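PDB 5J90: RagB/SusD domain protein, which binds chitin as a SusD homolog and probably helps capture chitin chains at the cell surface of Flavobacterium johnsoniae for its chitin utilization locus. Local coordinates for residues I89-M98 / M127-I138. Numbering follows the deposited sequence.
Sequences IWDYGYKNVM and MHRMTDTFGPII. With EDO (1,2-ethanediol), chain C.
An antiparallel helical hairpin brings helices 83-108 and 113-134 together here, with Met130 as a knob in the hole formed by Ile89, Trp90, Gly93 and Tyr94. The local axes approach to 10.7 Å at 156° between their N-to-C directions. Gly93 presents only backbone at the floor of the hole, and Met130 CE lies 3.7 Å from Gly93 CA. Met130 CG stands anti to the backbone N (chi1 -168°), and further bends at chi2 and chi3 fold the methyl into this hole while SD lies obliquely beside the Trp90 ring, a Met-aromatic contact. One turn earlier, Met127 lays its CE over a face of Tyr94, 3.6 Å from Tyr94 CZ, as a CH-pi contact; its CG meets Met98 SD.

The SusD/RagB family belongs to the TPR clan, and this antiparallel hairpin is consistent with such a helical scaffold, in which the contact is buried. At the C-terminal end of helix 113-134, Trp90 turns the edge of its six-membered ring to the face of Phe134 in a T-shaped stack, centroids 5.4 Å apart and planes at 85°. Thr133 CG2 lies over the rim of the opposite face of Phe134, and Ile89 CG2 meets the ring's edge at CE2. Tyr94 CE1 sits over the centre of the Trp90 ring, 3.3 Å above its plane.

Beyond the helix, the chain turns at Gly135, whose positive phi suits glycine, and Ile137 and Ile138 come back alongside the Trp90 ring. There Tyr94 OH donates to Ile138 O at 2.6 Å, the hydroxyl approaching within the plane of the carbonyl, at one of the oxygen's lone pairs, while Ile138 CD1 abuts the edge of Trp90 at CZ2. On the far side of helix 113-134, Asp132 forms a salt bridge with Arg213.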
loop_
_atom_site.group_PDB
_atom_site.type_symbol
_atom_site.label_atom_id
_atom_site.label_comp_id
_atom_site.label_asym_id
_atom_site.label_seq_id
_atom_site.Cartn_x
_atom_site.Cartn_y
_atom_site.Cartn_z
ATOM N N ILE A 89 16.504 -18.741 -0.825
ATOM C CA ILE A 89 15.149 -18.771 -1.373
ATOM C C ILE A 89 15.189 -18.438 -2.859
ATOM O O ILE A 89 14.648 -19.159 -3.701
ATOM C CB ILE A 89 14.243 -17.742 -0.665
ATOM C CG1 ILE A 89 14.267 -17.926 0.856
ATOM C CG2 ILE A 89 12.826 -17.819 -1.223
ATOM C CD1 ILE A 89 13.648 -16.755 1.613
ATOM N N TRP A 90 15.852 -17.331 -3.178
ATOM C CA TRP A 90 15.936 -16.858 -4.547
ATOM C C TRP A 90 16.783 -17.807 -5.393
ATOM O O TRP A 90 16.381 -18.227 -6.487
ATOM C CB TRP A 90 16.543 -15.453 -4.547
ATOM C CG TRP A 90 16.612 -14.777 -5.879
ATOM C CD1 TRP A 90 17.539 -14.972 -6.865
ATOM C CD2 TRP A 90 15.732 -13.755 -6.355
ATOM N NE1 TRP A 90 17.277 -14.143 -7.936
ATOM C CE2 TRP A 90 16.170 -13.385 -7.645
ATOM C CE3 TRP A 90 14.607 -13.118 -5.817
ATOM C CZ2 TRP A 90 15.526 -12.400 -8.399
ATOM C CZ3 TRP A 90 13.971 -12.144 -6.569
ATOM C CH2 TRP A 90 14.424 -11.804 -7.842
ATOM N N ASP A 91 17.960 -18.155 -4.885
ATOM C CA ASP A 91 18.913 -18.895 -5.703
ATOM C C ASP A 91 18.402 -20.297 -6.066
ATOM O O ASP A 91 18.462 -20.700 -7.232
ATOM C CB ASP A 91 20.297 -18.910 -5.042
ATOM C CG ASP A 91 20.909 -17.512 -4.943
ATOM O OD1 ASP A 91 20.581 -16.662 -5.789
ATOM O OD2 ASP A 91 21.708 -17.258 -4.013
ATOM N N TYR A 92 17.834 -21.010 -5.093
ATOM C CA TYR A 92 17.300 -22.340 -5.384
ATOM C C TYR A 92 16.026 -22.308 -6.226
ATOM O O TYR A 92 15.844 -23.136 -7.117
ATOM C CB TYR A 92 17.113 -23.166 -4.104
ATOM C CG TYR A 92 18.379 -23.894 -3.718
ATOM C CD1 TYR A 92 19.435 -23.218 -3.120
ATOM C CD2 TYR A 92 18.533 -25.249 -3.982
ATOM C CE1 TYR A 92 20.606 -23.869 -2.783
ATOM C CE2 TYR A 92 19.708 -25.910 -3.650
ATOM C CZ TYR A 92 20.734 -25.209 -3.055
ATOM O OH TYR A 92 21.909 -25.858 -2.715
ATOM N N GLY A 93 15.158 -21.331 -5.972
ATOM C CA GLY A 93 13.937 -21.186 -6.744
ATOM C C GLY A 93 14.197 -20.886 -8.209
ATOM O O GLY A 93 13.603 -21.482 -9.100
ATOM N N TYR A 94 15.089 -19.936 -8.469
ATOM C CA TYR A 94 15.365 -19.581 -9.852
ATOM C C TYR A 94 16.135 -20.669 -10.603
ATOM O O TYR A 94 15.868 -20.926 -11.776
ATOM C CB TYR A 94 16.071 -18.219 -9.948
ATOM C CG TYR A 94 15.064 -17.091 -9.944
ATOM C CD1 TYR A 94 14.716 -16.452 -8.761
ATOM C CD2 TYR A 94 14.431 -16.705 -11.116
ATOM C CE1 TYR A 94 13.765 -15.436 -8.751
ATOM C CE2 TYR A 94 13.470 -15.690 -11.121
ATOM C CZ TYR A 94 13.156 -15.065 -9.927
ATOM O OH TYR A 94 12.210 -14.061 -9.910
ATOM N N LYS A 95 17.069 -21.320 -9.917
ATOM C CA LYS A 95 17.886 -22.332 -10.570
ATOM C C LYS A 95 17.072 -23.569 -10.947
ATOM O O LYS A 95 17.310 -24.186 -11.986
ATOM C CB LYS A 95 19.048 -22.729 -9.659
ATOM C CG LYS A 95 19.976 -23.791 -10.234
ATOM C CD LYS A 95 20.971 -23.181 -11.204
ATOM C CE LYS A 95 21.881 -24.245 -11.803
ATOM N NZ LYS A 95 22.889 -23.643 -12.717
ATOM N N ASN A 96 16.097 -23.913 -10.112
ATOM C CA ASN A 96 15.393 -25.187 -10.265
ATOM C C ASN A 96 13.958 -25.088 -10.725
ATOM O O ASN A 96 13.505 -25.910 -11.512
ATOM C CB ASN A 96 15.457 -25.979 -8.969
ATOM C CG ASN A 96 16.856 -26.404 -8.639
ATOM O OD1 ASN A 96 17.452 -27.201 -9.362
ATOM N ND2 ASN A 96 17.405 -25.857 -7.566
ATOM N N VAL A 97 13.223 -24.108 -10.223
ATOM C CA VAL A 97 11.856 -23.936 -10.687
ATOM C C VAL A 97 11.805 -23.068 -11.942
ATOM O O VAL A 97 11.339 -23.510 -12.996
ATOM C CB VAL A 97 10.947 -23.360 -9.583
ATOM C CG1 VAL A 97 9.555 -23.103 -10.131
ATOM C CG2 VAL A 97 10.896 -24.323 -8.405
ATOM N N MET A 98 12.294 -21.833 -11.843
ATOM C CA MET A 98 12.159 -20.909 -12.961
ATOM C C MET A 98 12.928 -21.362 -14.197
ATOM O O MET A 98 12.400 -21.308 -15.305
ATOM C CB MET A 98 12.553 -19.480 -12.565
ATOM C CG MET A 98 12.168 -18.441 -13.599
ATOM S SD MET A 98 10.369 -18.256 -13.718
ATOM C CE MET A 98 10.290 -16.899 -14.891
ATOM N N MET A 127 6.510 -20.045 -8.357
ATOM C CA MET A 127 6.883 -18.633 -8.432
ATOM C C MET A 127 5.952 -17.656 -7.707
ATOM O O MET A 127 6.396 -16.566 -7.332
ATOM C CB MET A 127 7.152 -18.202 -9.882
ATOM C CG MET A 127 8.263 -19.026 -10.567
ATOM S SD MET A 127 9.851 -19.042 -9.690
ATOM C CE MET A 127 10.347 -17.328 -9.855
ATOM N N HIS A 128 4.688 -18.026 -7.472
ATOM C CA HIS A 128 3.853 -17.136 -6.655
ATOM C C HIS A 128 4.446 -17.003 -5.252
ATOM O O HIS A 128 4.390 -15.936 -4.638
ATOM C CB HIS A 128 2.362 -17.544 -6.621
ATOM C CG HIS A 128 2.029 -18.601 -5.603
ATOM N ND1 HIS A 128 2.208 -19.949 -5.838
ATOM C CD2 HIS A 128 1.541 -18.503 -4.341
ATOM C CE1 HIS A 128 1.835 -20.636 -4.769
ATOM N NE2 HIS A 128 1.424 -19.782 -3.848
ATOM N N ARG A 129 5.060 -18.077 -4.755
ATOM C CA ARG A 129 5.746 -18.031 -3.466
ATOM C C ARG A 129 6.885 -17.012 -3.499
ATOM O O ARG A 129 7.078 -16.234 -2.555
ATOM C CB ARG A 129 6.274 -19.423 -3.101
ATOM C CG ARG A 129 5.163 -20.411 -2.745
ATOM C CD ARG A 129 5.596 -21.883 -2.916
ATOM N NE ARG A 129 6.900 -22.185 -2.310
ATOM C CZ ARG A 129 7.097 -22.502 -1.032
ATOM N NH1 ARG A 129 6.084 -22.561 -0.174
ATOM N NH2 ARG A 129 8.323 -22.766 -0.590
ATOM N N MET A 130 7.632 -17.005 -4.599
ATOM C CA MET A 130 8.735 -16.067 -4.771
ATOM C C MET A 130 8.271 -14.614 -4.718
ATOM O O MET A 130 8.819 -13.813 -3.958
ATOM C CB MET A 130 9.456 -16.353 -6.088
ATOM C CG MET A 130 10.799 -15.628 -6.230
ATOM S SD MET A 130 12.131 -16.331 -5.204
ATOM C CE MET A 130 12.371 -17.918 -6.014
ATOM N N THR A 131 7.259 -14.263 -5.507
ATOM C CA THR A 131 6.797 -12.880 -5.458
ATOM C C THR A 131 6.113 -12.541 -4.133
ATOM O O THR A 131 6.238 -11.420 -3.633
ATOM C CB THR A 131 5.922 -12.487 -6.669
ATOM O OG1 THR A 131 5.495 -11.125 -6.522
ATOM C CG2 THR A 131 4.677 -13.352 -6.762
ATOM N N ASP A 132 5.442 -13.512 -3.528
ATOM C CA ASP A 132 4.840 -13.266 -2.225
ATOM C C ASP A 132 5.881 -12.996 -1.145
ATOM O O ASP A 132 5.572 -12.386 -0.122
ATOM C CB ASP A 132 3.939 -14.427 -1.822
ATOM C CG ASP A 132 2.658 -14.472 -2.619
ATOM O OD1 ASP A 132 2.347 -13.514 -3.362
ATOM O OD2 ASP A 132 1.947 -15.487 -2.483
ATOM N N THR A 133 7.116 -13.439 -1.373
ATOM C CA THR A 133 8.207 -13.229 -0.428
ATOM C C THR A 133 8.938 -11.901 -0.658
ATOM O O THR A 133 9.207 -11.174 0.291
ATOM C CB THR A 133 9.189 -14.416 -0.486
ATOM O OG1 THR A 133 8.495 -15.604 -0.077
ATOM C CG2 THR A 133 10.371 -14.207 0.431
ATOM N N PHE A 134 9.225 -11.575 -1.921
ATOM C CA PHE A 134 10.071 -10.424 -2.247
ATOM C C PHE A 134 9.330 -9.204 -2.789
ATOM O O PHE A 134 9.840 -8.077 -2.691
ATOM C CB PHE A 134 11.166 -10.841 -3.247
ATOM C CG PHE A 134 12.164 -11.808 -2.677
ATOM C CD1 PHE A 134 13.197 -11.357 -1.869
ATOM C CD2 PHE A 134 12.054 -13.174 -2.924
ATOM C CE1 PHE A 134 14.098 -12.245 -1.312
ATOM C CE2 PHE A 134 12.954 -14.068 -2.367
ATOM C CZ PHE A 134 13.977 -13.600 -1.565
ATOM N N GLY A 135 8.148 -9.415 -3.373
ATOM C CA GLY A 135 7.445 -8.359 -4.092
ATOM C C GLY A 135 7.807 -8.406 -5.569
ATOM O O GLY A 135 7.536 -9.395 -6.249
ATOM N N PRO A 136 8.440 -7.347 -6.092
ATOM C CA PRO A 136 8.936 -7.436 -7.467
ATOM C C PRO A 136 9.905 -8.610 -7.614
ATOM O O PRO A 136 10.693 -8.875 -6.703
ATOM C CB PRO A 136 9.677 -6.100 -7.662
ATOM C CG PRO A 136 9.050 -5.168 -6.637
ATOM C CD PRO A 136 8.750 -6.052 -5.460
ATOM N N ILE A 137 9.816 -9.318 -8.737
ATOM C CA ILE A 137 10.755 -10.412 -9.025
ATOM C C ILE A 137 11.067 -10.432 -10.513
ATOM O O ILE A 137 10.397 -9.775 -11.308
ATOM C CB ILE A 137 10.193 -11.801 -8.604
ATOM C CG1 ILE A 137 8.939 -12.151 -9.416
ATOM C CG2 ILE A 137 9.937 -11.852 -7.100
ATOM C CD1 ILE A 137 8.535 -13.629 -9.313
ATOM N N ILE A 138 12.091 -11.193 -10.894
ATOM C CA ILE A 138 12.336 -11.461 -12.301
ATOM C C ILE A 138 11.285 -12.449 -12.812
ATOM O O ILE A 138 11.073 -13.514 -12.222
ATOM C CB ILE A 138 13.755 -12.007 -12.531
ATOM C CG1 ILE A 138 14.781 -10.929 -12.183
ATOM C CG2 ILE A 138 13.913 -12.456 -13.981
ATOM C CD1 ILE A 138 16.231 -11.422 -12.165
HETATM C C1 EDO C . 24.432 -24.716 -1.708
HETATM O O1 EDO C . 24.357 -25.300 -3.013
HETATM C C2 EDO C . 25.330 -23.489 -1.764
HETATM O O2 EDO C . 24.847 -22.589 -2.770
#